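PDB 7OL1: L-threonine 3-dehydrogenase from Clostridioides difficile, which probably catalyses the oxidation of L-threonine at its beta-hydroxyl with NAD+. Local coordinates for residues T155-N160 with S169-C174; T135-A140 with V165-G170; A273-K278 with Y319-M324; A208-Y213 with K219-Y224; N44-Q49 with L246-A251. All blocks are in the same frame, centred on the assembly; numbering follows the deposited sequence.

Interactions 1 and 2 share S169 and G170 of helix 162-181 and lie about 6 Å apart between centres; E171 OE1 of the first is 2.5 Å from S137 OG of the second, a probable hydrogen bond. Both touch the second subunit. Interaction 2 includes K167, the lysine of the family's YxxxK motif, which places it at the probable active site. Interactions 3 and 4, about 13 Å apart between centres, pack together, with I276 CD1 3.7 Å from I211 CG1, and lie about 28 to 33 Å (centres) from the first two. Interaction 5 links two helices far apart in sequence, and interactions 1, 2 and 4 are nested within the loop it closes; its centre is about 23 Å from that of interaction 2.

Interaction 1 of 5, residues T155-N160 with S169-C174; sequences TLQRPN and SGELLC
The carboxylate of E171 takes a hydrogen bond from the amide of Q157, and this one bond carries the contact. From CB, the E171 chain places CG beside its own backbone N (chi1 -79°) and then runs extended to CD, carrying the acid off the helix toward the loop. CD comes within 3.8 Å of Q157 NE2. Beyond it the two oxygens diverge in their duties: OE2 accepts from Q157 NE2 at 2.9 Å, on its syn side but 27° out of the carboxylate plane, while OE1 is hydrogen-bonded to S137 OG. The N-H...O angle of 161° makes the hydrogen bond from the amide fairly straight. Glutamine suits the place as a donor that brings no further charge, because OE2 already forms salt bridges with R189 and with R158 of the second subunit. The acid therefore sits where helix 162-181, the loop before it, strand 132-138 through S137 and strand 184-194 through R189 come together at the subunit interface.

Interaction 2 of 5, residues T135-A140 with V165-G170; sequences TPSSIA and VTKVSG
K167 lays its aliphatic chain against the backbone and side chain of S137, and this is the tightly packed part of the contact. The lysine CB faces the strand and stands 3.6 Å from S137 OG; further along, CD lies 3.8 Å from S137 CA. Bends at chi2 (-56°) and chi3 (90°) lead the chain along S137 toward P136 O and T135. Serine suits position 137 because it is small enough for the helix to come close, with S137 CA only 5.4 Å from K167 CA, and its hydroxyl is held by a hydrogen bond to E171.

The contact is looser toward the lysine tip. NZ approaches P136 O only to 3.6 Å, and 4.1 Å separates it from the methyl T135 CG2. P136 is partly exposed, and its CB points away from the helix while its carbonyl O faces NZ. A140 is shielded without a close atom-to-atom contact. K167 is the lysine of the YxxxK motif of this family and Y163 the tyrosine, consistent with a place in the active site; Y163 touches S138 and A140. The whole lies in a beta-alpha-beta crossover: strand 132-138 pairs in parallel with strand 184-194, helix 162-181 connects them in the chain, and helix 108-129 packs against T135 and T166.

Interaction 3 of 5, residues A273-K278 with Y319-M324; sequences ADSIKK and YDLDKM
S275, on helix 269-277, rests against the first turn of helix 321-334, a helix start with D320 at its N-cap. Here two helices meet through a serine, a leucine and an aspartate, with a lysine at the end of the first segment. S275 has the most surface buried by the contact. Its CB packs 3.8 Å from L321 CG, a small group fitted to the branch point of the leucine, and its OG lies 3.3 Å from D322 OD1 in a weak bond that is not settled, since T325 OG1 is another weak partner of the same hydroxyl.

D322 comes next in buried surface. An acid in the first turn of a helix would be favoured by the helix dipole, and its carboxylate faces both S275 and K278. The lysine chain crosses D322 at about a right angle: CG is anti to the backbone N (chi1 174°), and a bend at chi3 (-29°) swings the end round to the acid. The resulting salt bridge, K278 NZ to D322 OD1, is long at 3.9 Å; K278 is exposed. At the cap itself, D320 OD2 weakly accepts from D322 N at 3.2 Å and from K323 N at 3.5 Å.

Interaction 4 of 5, residues A208-Y213 with K219-Y224; sequences AVDIYY and KRYKSY
Y221 lays its ring against I211 and D210, on a helical turn shaped by the bond from Y212 N to V209 O, 2.9 Å. No hydrogen bond crosses between the two segments; the contact is made by an aromatic ring lying against backbone and aliphatic carbon. I211 CA sits over one face of Y221, 3.9 Å from the ring centroid and only 14° off the ring normal, a CH-pi contact. The branch of I211 continues it toward the rim: with CG1 anti to the backbone N (chi1 -164°), that atom comes alongside the ring's CD2, 3.5 Å from it. On the opposite face, S223 N stands 4.0 Å above the plane.

At the far end of the ring D210 CB lies 3.8 Å from Y221 OH, with the carboxylate plane turned 67° from that of the ring. Tyrosine suits this place because its face covers the backbone at D210-I211 while its own backbone pairs with V284 and E286 of strand 284-287; Y207 and E214 touch the same side chain. The chemistry implies that the Y221 contact itself rests on dispersion and fit of shape, while R220 and E214 add a salt bridge between strand and helix nearby.

Interaction 5 of 5, residues N44-Q49 with L246-A251; sequences NEYGEQ and LIEAPA
Y46 and E248 approach from opposite directions, each near the C-terminal end of its helix. The polar part is the meeting of the phenol with the carboxylate: Y46 OH stands 2.8 Å from E248 OE1 and 2.9 Å from E248 OE2. The carboxylate has a second partner, for OE2 is hydrogen-bonded to M22 N. In terms of ring geometry, E248 OE2 lies at the edge of Y46, in its plane and 3.8 Å from CE2, and the carboxylate is tilted 59° to the ring. Apolar packing comes from M22, which touches both Y46 and I247. Charge is handled separately: E45 OE1 is 6.7 Å from E248 OE1, but E45 has its own salt bridge to K41. Tyrosine suits the site by its length, since 12.9 Å separates Y46 CA from E248 CA, and glutamate completes the span. The chemistry implies a shared carboxylate, OE2 taking M22 N while both oxygens lie close to the phenol, probably a polar tie between two helices at the surface.

Interaction 1 of 5, residues T155-N160 with S169-C174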
# COMPACT_ATOMS: atom_id res chain seq x y z
N THR A 155 -6.10 -10.68 -5.26
CA THR A 155 -6.24 -10.15 -6.63
C THR A 155 -5.57 -8.79 -6.72
O THR A 155 -4.83 -8.44 -5.85
CB THR A 155 -7.71 -10.15 -7.08
OG1 THR A 155 -7.80 -9.67 -8.44
CG2 THR A 155 -8.61 -9.32 -6.19
N LEU A 156 -5.84 -8.08 -7.79
CA LEU A 156 -5.18 -6.84 -8.19
C LEU A 156 -5.86 -5.74 -7.37
O LEU A 156 -7.12 -5.68 -7.41
CB LEU A 156 -5.35 -6.73 -9.71
CG LEU A 156 -4.61 -5.60 -10.41
CD1 LEU A 156 -3.79 -6.14 -11.56
CD2 LEU A 156 -5.57 -4.50 -10.89
N GLN A 157 -5.04 -4.98 -6.62
CA GLN A 157 -5.43 -3.84 -5.73
C GLN A 157 -4.60 -2.62 -6.12
O GLN A 157 -3.43 -2.43 -5.58
CB GLN A 157 -5.21 -4.23 -4.26
CG GLN A 157 -6.17 -5.31 -3.77
CD GLN A 157 -5.87 -5.79 -2.38
OE1 GLN A 157 -4.87 -6.48 -2.12
NE2 GLN A 157 -6.75 -5.44 -1.46
N ARG A 158 -5.14 -1.85 -7.08
CA ARG A 158 -4.57 -0.56 -7.54
C ARG A 158 -5.67 0.50 -7.62
O ARG A 158 -6.01 0.96 -8.71
CB ARG A 158 -3.91 -0.70 -8.91
CG ARG A 158 -2.91 -1.84 -9.01
CD ARG A 158 -1.54 -1.57 -8.43
NE ARG A 158 -1.03 -0.27 -8.85
CZ ARG A 158 0.25 0.06 -8.80
NH1 ARG A 158 1.15 -0.82 -8.37
NH2 ARG A 158 0.62 1.26 -9.20
N PRO A 159 -6.21 0.99 -6.47
CA PRO A 159 -7.28 1.99 -6.49
C PRO A 159 -6.68 3.38 -6.76
O PRO A 159 -5.51 3.57 -6.56
CB PRO A 159 -7.88 1.83 -5.09
CG PRO A 159 -6.67 1.54 -4.25
CD PRO A 159 -5.78 0.66 -5.10
N ASN A 160 -7.52 4.30 -7.24
CA ASN A 160 -7.15 5.66 -7.72
C ASN A 160 -7.73 6.72 -6.77
O ASN A 160 -7.62 7.92 -7.10
CB ASN A 160 -7.66 5.87 -9.15
CG ASN A 160 -9.18 5.76 -9.27
OD1 ASN A 160 -9.85 5.06 -8.50
ND2 ASN A 160 -9.76 6.44 -10.23
N SER A 169 -2.61 0.06 1.68
CA SER A 169 -1.39 0.32 2.51
C SER A 169 -1.59 -0.31 3.89
O SER A 169 -0.66 -0.97 4.39
CB SER A 169 -1.10 1.78 2.64
OG SER A 169 -0.67 2.31 1.40
N GLY A 170 -2.79 -0.14 4.45
CA GLY A 170 -3.15 -0.68 5.77
C GLY A 170 -3.26 -2.19 5.79
O GLY A 170 -2.76 -2.79 6.75
N GLU A 171 -3.94 -2.80 4.81
CA GLU A 171 -3.98 -4.28 4.71
C GLU A 171 -2.54 -4.81 4.78
O GLU A 171 -2.24 -5.63 5.67
CB GLU A 171 -4.71 -4.73 3.45
CG GLU A 171 -6.23 -4.66 3.56
CD GLU A 171 -6.96 -4.98 2.26
OE1 GLU A 171 -8.10 -4.52 2.09
OE2 GLU A 171 -6.38 -5.71 1.41
N LEU A 172 -1.65 -4.26 3.95
CA LEU A 172 -0.24 -4.72 3.87
C LEU A 172 0.43 -4.60 5.23
O LEU A 172 1.19 -5.50 5.62
CB LEU A 172 0.48 -3.88 2.81
CG LEU A 172 0.06 -4.25 1.39
CD1 LEU A 172 0.53 -3.23 0.36
CD2 LEU A 172 0.61 -5.62 1.05
N LEU A 173 0.13 -3.52 5.94
CA LEU A 173 0.84 -3.14 7.19
C LEU A 173 0.32 -4.03 8.32
O LEU A 173 1.14 -4.57 9.12
CB LEU A 173 0.51 -1.67 7.41
CG LEU A 173 1.53 -0.83 8.17
CD1 LEU A 173 2.95 -1.10 7.71
CD2 LEU A 173 1.16 0.62 7.96
N CYS A 174 -1.00 -4.18 8.38
CA CYS A 174 -1.64 -5.08 9.34
C CYS A 174 -1.13 -6.51 9.13
O CYS A 174 -0.83 -7.16 10.15
CB CYS A 174 -3.15 -4.98 9.24
SG CYS A 174 -3.79 -3.36 9.71

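Interaction 2 of 5, residues T135-A140 with V165-G170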
# COMPACT_ATOMS: atom_id res chain seq x y z
N THR A 135 -8.94 -3.84 12.15
CA THR A 135 -9.06 -2.69 11.23
C THR A 135 -10.02 -3.04 10.10
O THR A 135 -9.80 -4.00 9.37
CB THR A 135 -7.73 -2.40 10.56
OG1 THR A 135 -6.68 -2.81 11.44
CG2 THR A 135 -7.63 -0.96 10.11
N PRO A 136 -11.08 -2.26 9.86
CA PRO A 136 -11.91 -2.46 8.69
C PRO A 136 -11.21 -1.89 7.46
O PRO A 136 -10.47 -0.97 7.63
CB PRO A 136 -13.17 -1.65 8.99
CG PRO A 136 -12.71 -0.56 9.94
CD PRO A 136 -11.51 -1.12 10.68
N SER A 137 -11.42 -2.54 6.32
CA SER A 137 -10.98 -2.16 4.96
C SER A 137 -12.24 -1.99 4.12
O SER A 137 -13.29 -1.88 4.75
CB SER A 137 -10.04 -3.17 4.39
OG SER A 137 -9.46 -2.67 3.20
N SER A 138 -12.16 -1.95 2.80
CA SER A 138 -13.32 -1.53 1.95
C SER A 138 -13.19 -2.10 0.54
O SER A 138 -12.04 -2.28 0.06
CB SER A 138 -13.39 0.00 1.91
OG SER A 138 -14.52 0.50 1.18
N ILE A 139 -14.33 -2.27 -0.14
CA ILE A 139 -14.39 -2.43 -1.62
C ILE A 139 -13.49 -1.38 -2.27
O ILE A 139 -13.05 -1.63 -3.42
CB ILE A 139 -15.82 -2.34 -2.19
CG1 ILE A 139 -16.72 -1.45 -1.31
CG2 ILE A 139 -16.39 -3.73 -2.39
CD1 ILE A 139 -18.06 -1.05 -1.94
N ALA A 140 -13.24 -0.26 -1.58
CA ALA A 140 -12.48 0.89 -2.13
C ALA A 140 -11.01 0.51 -2.34
O ALA A 140 -10.32 1.19 -3.15
CB ALA A 140 -12.66 2.10 -1.26
N VAL A 165 -6.24 3.90 -1.42
CA VAL A 165 -4.78 3.71 -1.23
C VAL A 165 -4.49 3.45 0.26
O VAL A 165 -3.57 2.66 0.53
CB VAL A 165 -4.04 4.96 -1.72
CG1 VAL A 165 -2.58 4.98 -1.27
CG2 VAL A 165 -4.20 5.08 -3.23
N THR A 166 -5.18 4.14 1.17
CA THR A 166 -4.88 4.04 2.62
C THR A 166 -5.30 2.62 3.05
O THR A 166 -4.51 2.00 3.78
CB THR A 166 -5.47 5.18 3.46
OG1 THR A 166 -6.90 5.20 3.48
CG2 THR A 166 -5.02 6.54 3.01
N LYS A 167 -6.40 2.10 2.52
CA LYS A 167 -6.92 0.74 2.85
C LYS A 167 -5.97 -0.37 2.33
O LYS A 167 -5.65 -1.35 3.09
CB LYS A 167 -8.37 0.66 2.39
CG LYS A 167 -9.32 1.54 3.20
CD LYS A 167 -9.31 1.28 4.72
CE LYS A 167 -8.31 2.11 5.53
NZ LYS A 167 -8.13 1.61 6.91
N VAL A 168 -5.40 -0.20 1.14
CA VAL A 168 -4.43 -1.22 0.67
C VAL A 168 -3.18 -1.14 1.53
O VAL A 168 -2.69 -2.20 1.93
CB VAL A 168 -4.10 -1.07 -0.82
CG1 VAL A 168 -3.02 -2.07 -1.21
CG2 VAL A 168 -5.35 -1.19 -1.66
N SER A 169 -2.61 0.06 1.68
CA SER A 169 -1.39 0.32 2.51
C SER A 169 -1.59 -0.31 3.89
O SER A 169 -0.66 -0.97 4.39
CB SER A 169 -1.10 1.78 2.64
OG SER A 169 -0.67 2.31 1.40
N GLY A 170 -2.79 -0.14 4.45
CA GLY A 170 -3.15 -0.68 5.77
C GLY A 170 -3.26 -2.19 5.79
O GLY A 170 -2.76 -2.79 6.75

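Interaction 3 of 5, residues A273-K278 with Y319-M324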
# COMPACT_ATOMS: atom_id res chain seq x y z
N ALA A 273 -36.15 -1.06 -5.41
CA ALA A 273 -37.48 -0.56 -5.82
C ALA A 273 -38.49 -1.72 -5.79
O ALA A 273 -39.45 -1.63 -5.00
CB ALA A 273 -37.39 0.07 -7.18
N ASP A 274 -38.24 -2.77 -6.59
CA ASP A 274 -39.13 -3.96 -6.75
C ASP A 274 -39.36 -4.66 -5.40
O ASP A 274 -40.47 -5.23 -5.21
CB ASP A 274 -38.57 -4.97 -7.76
CG ASP A 274 -38.54 -4.50 -9.21
OD1 ASP A 274 -38.87 -3.32 -9.46
OD2 ASP A 274 -38.17 -5.31 -10.08
N SER A 275 -38.36 -4.65 -4.51
CA SER A 275 -38.47 -5.17 -3.12
C SER A 275 -39.29 -4.17 -2.29
O SER A 275 -40.12 -4.62 -1.49
CB SER A 275 -37.12 -5.44 -2.50
OG SER A 275 -37.21 -6.52 -1.58
N ILE A 276 -39.05 -2.87 -2.49
CA ILE A 276 -39.81 -1.79 -1.79
C ILE A 276 -41.28 -1.90 -2.21
O ILE A 276 -42.12 -2.11 -1.31
CB ILE A 276 -39.20 -0.39 -2.07
CG1 ILE A 276 -37.80 -0.27 -1.45
CG2 ILE A 276 -40.12 0.72 -1.60
CD1 ILE A 276 -37.32 1.14 -1.21
N LYS A 277 -41.57 -1.83 -3.51
CA LYS A 277 -42.95 -1.77 -4.06
C LYS A 277 -43.73 -3.04 -3.64
O LYS A 277 -44.94 -2.90 -3.37
CB LYS A 277 -42.94 -1.45 -5.56
CG LYS A 277 -43.00 -2.65 -6.51
CD LYS A 277 -42.75 -2.32 -7.98
CE LYS A 277 -43.06 -3.50 -8.88
NZ LYS A 277 -42.59 -3.29 -10.27
N LYS A 278 -43.08 -4.21 -3.49
CA LYS A 278 -43.72 -5.45 -2.94
C LYS A 278 -44.37 -5.20 -1.56
O LYS A 278 -45.02 -6.14 -1.06
CB LYS A 278 -42.70 -6.58 -2.80
CG LYS A 278 -43.20 -7.85 -2.11
CD LYS A 278 -42.28 -9.06 -2.26
CE LYS A 278 -41.45 -9.05 -3.53
NZ LYS A 278 -40.82 -10.36 -3.81
N TYR A 319 -29.74 -11.34 6.36
CA TYR A 319 -30.63 -10.44 5.59
C TYR A 319 -30.27 -10.51 4.10
O TYR A 319 -29.13 -10.21 3.76
CB TYR A 319 -30.58 -9.01 6.15
CG TYR A 319 -31.07 -8.93 7.57
CD1 TYR A 319 -30.35 -9.52 8.60
CD2 TYR A 319 -32.25 -8.28 7.90
CE1 TYR A 319 -30.79 -9.46 9.92
CE2 TYR A 319 -32.69 -8.19 9.21
CZ TYR A 319 -31.96 -8.80 10.22
OH TYR A 319 -32.39 -8.79 11.52
N ASP A 320 -31.22 -10.95 3.28
CA ASP A 320 -31.29 -10.77 1.81
C ASP A 320 -32.03 -9.45 1.54
O ASP A 320 -32.53 -8.86 2.53
CB ASP A 320 -32.01 -11.94 1.13
CG ASP A 320 -33.36 -12.27 1.76
OD1 ASP A 320 -33.35 -12.94 2.82
OD2 ASP A 320 -34.39 -11.82 1.22
N LEU A 321 -32.14 -9.03 0.28
CA LEU A 321 -32.74 -7.70 -0.07
C LEU A 321 -34.18 -7.61 0.45
O LEU A 321 -34.63 -6.52 0.81
CB LEU A 321 -32.66 -7.49 -1.59
CG LEU A 321 -33.46 -6.32 -2.15
CD1 LEU A 321 -33.07 -5.00 -1.50
CD2 LEU A 321 -33.29 -6.21 -3.66
N ASP A 322 -34.91 -8.72 0.49
CA ASP A 322 -36.31 -8.69 0.99
C ASP A 322 -36.24 -8.41 2.48
O ASP A 322 -36.62 -7.29 2.86
CB ASP A 322 -37.10 -9.95 0.61
CG ASP A 322 -38.05 -9.69 -0.55
OD1 ASP A 322 -37.60 -9.79 -1.71
OD2 ASP A 322 -39.21 -9.32 -0.27
N LYS A 323 -35.70 -9.36 3.26
CA LYS A 323 -35.70 -9.32 4.75
C LYS A 323 -35.31 -7.91 5.20
O LYS A 323 -36.03 -7.32 6.04
CB LYS A 323 -34.76 -10.37 5.37
CG LYS A 323 -35.42 -11.28 6.40
CD LYS A 323 -34.65 -11.47 7.68
CE LYS A 323 -35.51 -11.99 8.82
NZ LYS A 323 -34.70 -12.25 10.03
N MET A 324 -34.25 -7.37 4.59
CA MET A 324 -33.79 -5.98 4.86
C MET A 324 -34.94 -5.01 4.60
O MET A 324 -35.32 -4.28 5.54
CB MET A 324 -32.61 -5.62 3.96
CG MET A 324 -32.05 -4.25 4.26
SD MET A 324 -30.43 -4.02 3.52
CE MET A 324 -30.87 -3.52 1.86

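Interaction 4 of 5, residues A208-Y213 with K219-Y224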
# COMPACT_ATOMS: atom_id res chain seq x y z
N ALA A 208 -28.93 3.53 -1.21
CA ALA A 208 -29.75 2.39 -0.74
C ALA A 208 -30.32 2.67 0.66
O ALA A 208 -31.16 1.87 1.07
CB ALA A 208 -28.99 1.10 -0.77
N VAL A 209 -29.88 3.72 1.36
CA VAL A 209 -30.49 4.13 2.66
C VAL A 209 -31.59 5.16 2.38
O VAL A 209 -32.75 4.85 2.69
CB VAL A 209 -29.45 4.67 3.66
CG1 VAL A 209 -30.10 4.99 4.99
CG2 VAL A 209 -28.31 3.67 3.85
N ASP A 210 -31.24 6.30 1.75
CA ASP A 210 -32.17 7.42 1.42
C ASP A 210 -33.42 6.90 0.69
O ASP A 210 -34.49 7.50 0.90
CB ASP A 210 -31.46 8.51 0.60
CG ASP A 210 -31.99 9.93 0.80
OD1 ASP A 210 -32.84 10.14 1.71
OD2 ASP A 210 -31.55 10.82 0.04
N ILE A 211 -33.32 5.85 -0.12
CA ILE A 211 -34.48 5.28 -0.88
C ILE A 211 -35.60 4.94 0.10
O ILE A 211 -36.77 5.17 -0.24
CB ILE A 211 -34.07 4.05 -1.72
CG1 ILE A 211 -35.14 3.72 -2.77
CG2 ILE A 211 -33.76 2.85 -0.84
CD1 ILE A 211 -34.74 2.63 -3.72
N TYR A 212 -35.28 4.38 1.27
CA TYR A 212 -36.29 3.93 2.27
C TYR A 212 -36.93 5.15 2.94
O TYR A 212 -38.14 5.09 3.26
CB TYR A 212 -35.67 2.99 3.31
CG TYR A 212 -35.25 1.64 2.79
CD1 TYR A 212 -36.18 0.66 2.52
CD2 TYR A 212 -33.92 1.33 2.60
CE1 TYR A 212 -35.81 -0.59 2.06
CE2 TYR A 212 -33.53 0.09 2.13
CZ TYR A 212 -34.47 -0.88 1.86
OH TYR A 212 -34.09 -2.11 1.40
N TYR A 213 -36.15 6.22 3.15
CA TYR A 213 -36.61 7.51 3.72
C TYR A 213 -37.62 8.10 2.72
O TYR A 213 -38.80 8.22 3.08
CB TYR A 213 -35.43 8.44 4.08
CG TYR A 213 -34.72 8.13 5.38
CD1 TYR A 213 -34.09 6.91 5.57
CD2 TYR A 213 -34.66 9.04 6.43
CE1 TYR A 213 -33.42 6.60 6.74
CE2 TYR A 213 -34.00 8.74 7.62
CZ TYR A 213 -33.37 7.52 7.77
OH TYR A 213 -32.69 7.15 8.90
N LYS A 219 -43.65 9.13 -1.98
CA LYS A 219 -43.80 7.72 -2.43
C LYS A 219 -42.84 7.51 -3.62
O LYS A 219 -43.05 6.56 -4.39
CB LYS A 219 -45.26 7.46 -2.79
CG LYS A 219 -45.84 6.15 -2.28
CD LYS A 219 -46.06 6.10 -0.79
CE LYS A 219 -47.19 7.00 -0.32
NZ LYS A 219 -47.47 6.81 1.13
N ARG A 220 -41.82 8.36 -3.71
CA ARG A 220 -41.05 8.70 -4.94
C ARG A 220 -39.58 8.92 -4.53
O ARG A 220 -39.36 9.71 -3.58
CB ARG A 220 -41.77 9.88 -5.61
CG ARG A 220 -40.91 10.89 -6.37
CD ARG A 220 -40.76 12.25 -5.68
NE ARG A 220 -39.99 12.20 -4.43
CZ ARG A 220 -38.84 12.85 -4.17
NH1 ARG A 220 -38.28 13.65 -5.06
NH2 ARG A 220 -38.26 12.69 -2.99
N TYR A 221 -38.62 8.23 -5.18
CA TYR A 221 -37.16 8.46 -5.01
C TYR A 221 -36.51 8.88 -6.34
O TYR A 221 -36.77 8.23 -7.37
CB TYR A 221 -36.41 7.22 -4.49
CG TYR A 221 -34.96 7.49 -4.14
CD1 TYR A 221 -34.60 8.67 -3.49
CD2 TYR A 221 -33.95 6.59 -4.45
CE1 TYR A 221 -33.28 8.94 -3.16
CE2 TYR A 221 -32.63 6.86 -4.13
CZ TYR A 221 -32.29 8.03 -3.48
OH TYR A 221 -31.00 8.34 -3.15
N LYS A 222 -35.65 9.91 -6.26
CA LYS A 222 -34.73 10.39 -7.33
C LYS A 222 -33.32 9.81 -7.09
O LYS A 222 -32.61 10.37 -6.23
CB LYS A 222 -34.70 11.92 -7.31
CG LYS A 222 -33.95 12.60 -8.45
CD LYS A 222 -34.06 14.12 -8.44
CE LYS A 222 -35.33 14.66 -9.07
NZ LYS A 222 -35.30 14.55 -10.55
N SER A 223 -32.95 8.73 -7.80
CA SER A 223 -31.63 8.04 -7.71
C SER A 223 -30.54 8.94 -8.30
O SER A 223 -30.76 9.49 -9.38
CB SER A 223 -31.61 6.69 -8.42
OG SER A 223 -32.77 5.92 -8.13
N TYR A 224 -29.41 9.07 -7.61
CA TYR A 224 -28.20 9.77 -8.12
C TYR A 224 -27.32 8.73 -8.83
O TYR A 224 -26.26 9.10 -9.41
CB TYR A 224 -27.52 10.61 -7.01
CG TYR A 224 -27.10 9.91 -5.74
CD1 TYR A 224 -27.96 9.77 -4.66
CD2 TYR A 224 -25.81 9.42 -5.59
CE1 TYR A 224 -27.57 9.13 -3.49
CE2 TYR A 224 -25.40 8.78 -4.43
CZ TYR A 224 -26.28 8.64 -3.37
OH TYR A 224 -25.85 8.01 -2.23

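Interaction 5 of 5, residues N44-Q49 with L246-A251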
# COMPACT_ATOMS: atom_id res chain seq x y z
N ASN A 44 -24.08 -4.16 25.30
CA ASN A 44 -25.16 -5.14 25.63
C ASN A 44 -24.56 -6.53 25.84
O ASN A 44 -25.02 -7.21 26.76
CB ASN A 44 -26.23 -5.24 24.55
CG ASN A 44 -27.06 -3.98 24.43
OD1 ASN A 44 -27.04 -3.11 25.30
ND2 ASN A 44 -27.81 -3.85 23.35
N GLU A 45 -23.55 -6.90 25.05
CA GLU A 45 -23.05 -8.30 24.95
C GLU A 45 -21.84 -8.55 25.86
O GLU A 45 -21.54 -9.74 26.11
CB GLU A 45 -22.66 -8.62 23.50
CG GLU A 45 -23.86 -8.72 22.59
CD GLU A 45 -23.60 -9.22 21.17
OE1 GLU A 45 -22.61 -9.99 20.92
OE2 GLU A 45 -24.41 -8.84 20.33
N TYR A 46 -21.12 -7.51 26.26
CA TYR A 46 -19.81 -7.66 26.95
C TYR A 46 -19.73 -6.79 28.21
O TYR A 46 -18.74 -6.96 28.95
CB TYR A 46 -18.66 -7.33 25.99
CG TYR A 46 -18.40 -8.34 24.90
CD1 TYR A 46 -19.17 -8.38 23.75
CD2 TYR A 46 -17.34 -9.24 25.01
CE1 TYR A 46 -18.94 -9.32 22.76
CE2 TYR A 46 -17.08 -10.17 24.01
CZ TYR A 46 -17.88 -10.21 22.89
OH TYR A 46 -17.61 -11.12 21.91
N GLY A 47 -20.68 -5.86 28.40
CA GLY A 47 -20.82 -5.09 29.65
C GLY A 47 -20.53 -3.61 29.44
O GLY A 47 -19.43 -3.32 28.93
N GLU A 48 -21.45 -2.73 29.87
CA GLU A 48 -21.34 -1.25 29.74
C GLU A 48 -19.96 -0.76 30.23
O GLU A 48 -19.46 0.27 29.70
CB GLU A 48 -22.51 -0.60 30.51
CG GLU A 48 -23.74 -0.31 29.66
CD GLU A 48 -24.00 1.18 29.46
OE1 GLU A 48 -23.46 1.99 30.26
OE2 GLU A 48 -24.74 1.54 28.51
N GLN A 49 -19.34 -1.53 31.14
CA GLN A 49 -18.14 -1.16 31.93
C GLN A 49 -16.87 -1.76 31.31
O GLN A 49 -15.77 -1.48 31.84
CB GLN A 49 -18.35 -1.64 33.38
CG GLN A 49 -18.19 -0.55 34.45
CD GLN A 49 -18.71 0.83 34.08
OE1 GLN A 49 -19.88 1.03 33.70
NE2 GLN A 49 -17.85 1.82 34.24
N LEU A 246 -15.43 -12.77 13.40
CA LEU A 246 -14.01 -12.78 12.96
C LEU A 246 -13.07 -12.47 14.13
O LEU A 246 -12.03 -13.18 14.23
CB LEU A 246 -13.75 -11.84 11.77
CG LEU A 246 -12.27 -11.69 11.40
CD1 LEU A 246 -11.60 -13.03 11.19
CD2 LEU A 246 -12.05 -10.78 10.20
N ILE A 247 -13.35 -11.47 14.98
CA ILE A 247 -12.37 -11.12 16.07
C ILE A 247 -12.08 -12.38 16.91
O ILE A 247 -10.87 -12.60 17.26
CB ILE A 247 -12.82 -9.92 16.94
CG1 ILE A 247 -12.45 -8.59 16.27
CG2 ILE A 247 -12.18 -10.00 18.31
CD1 ILE A 247 -13.31 -7.40 16.65
N GLU A 248 -13.14 -13.17 17.16
CA GLU A 248 -13.20 -14.29 18.14
C GLU A 248 -12.97 -15.65 17.47
O GLU A 248 -12.85 -16.63 18.20
CB GLU A 248 -14.55 -14.28 18.86
CG GLU A 248 -14.78 -12.98 19.61
CD GLU A 248 -15.70 -13.07 20.80
OE1 GLU A 248 -16.88 -13.45 20.61
OE2 GLU A 248 -15.24 -12.75 21.92
N ALA A 249 -12.91 -15.70 16.14
CA ALA A 249 -12.69 -16.95 15.39
C ALA A 249 -11.41 -17.64 15.85
O ALA A 249 -10.46 -17.00 16.27
CB ALA A 249 -12.66 -16.67 13.91
N PRO A 250 -11.32 -18.99 15.74
CA PRO A 250 -10.09 -19.70 16.06
C PRO A 250 -8.98 -19.24 15.11
O PRO A 250 -9.18 -19.27 13.92
CB PRO A 250 -10.46 -21.18 15.86
CG PRO A 250 -11.98 -21.21 15.88
CD PRO A 250 -12.38 -19.89 15.26
N ALA A 251 -7.84 -18.84 15.68
CA ALA A 251 -6.63 -18.36 14.97
C ALA A 251 -6.23 -19.29 13.82
O ALA A 251 -5.98 -18.78 12.73
CB ALA A 251 -5.48 -18.24 15.95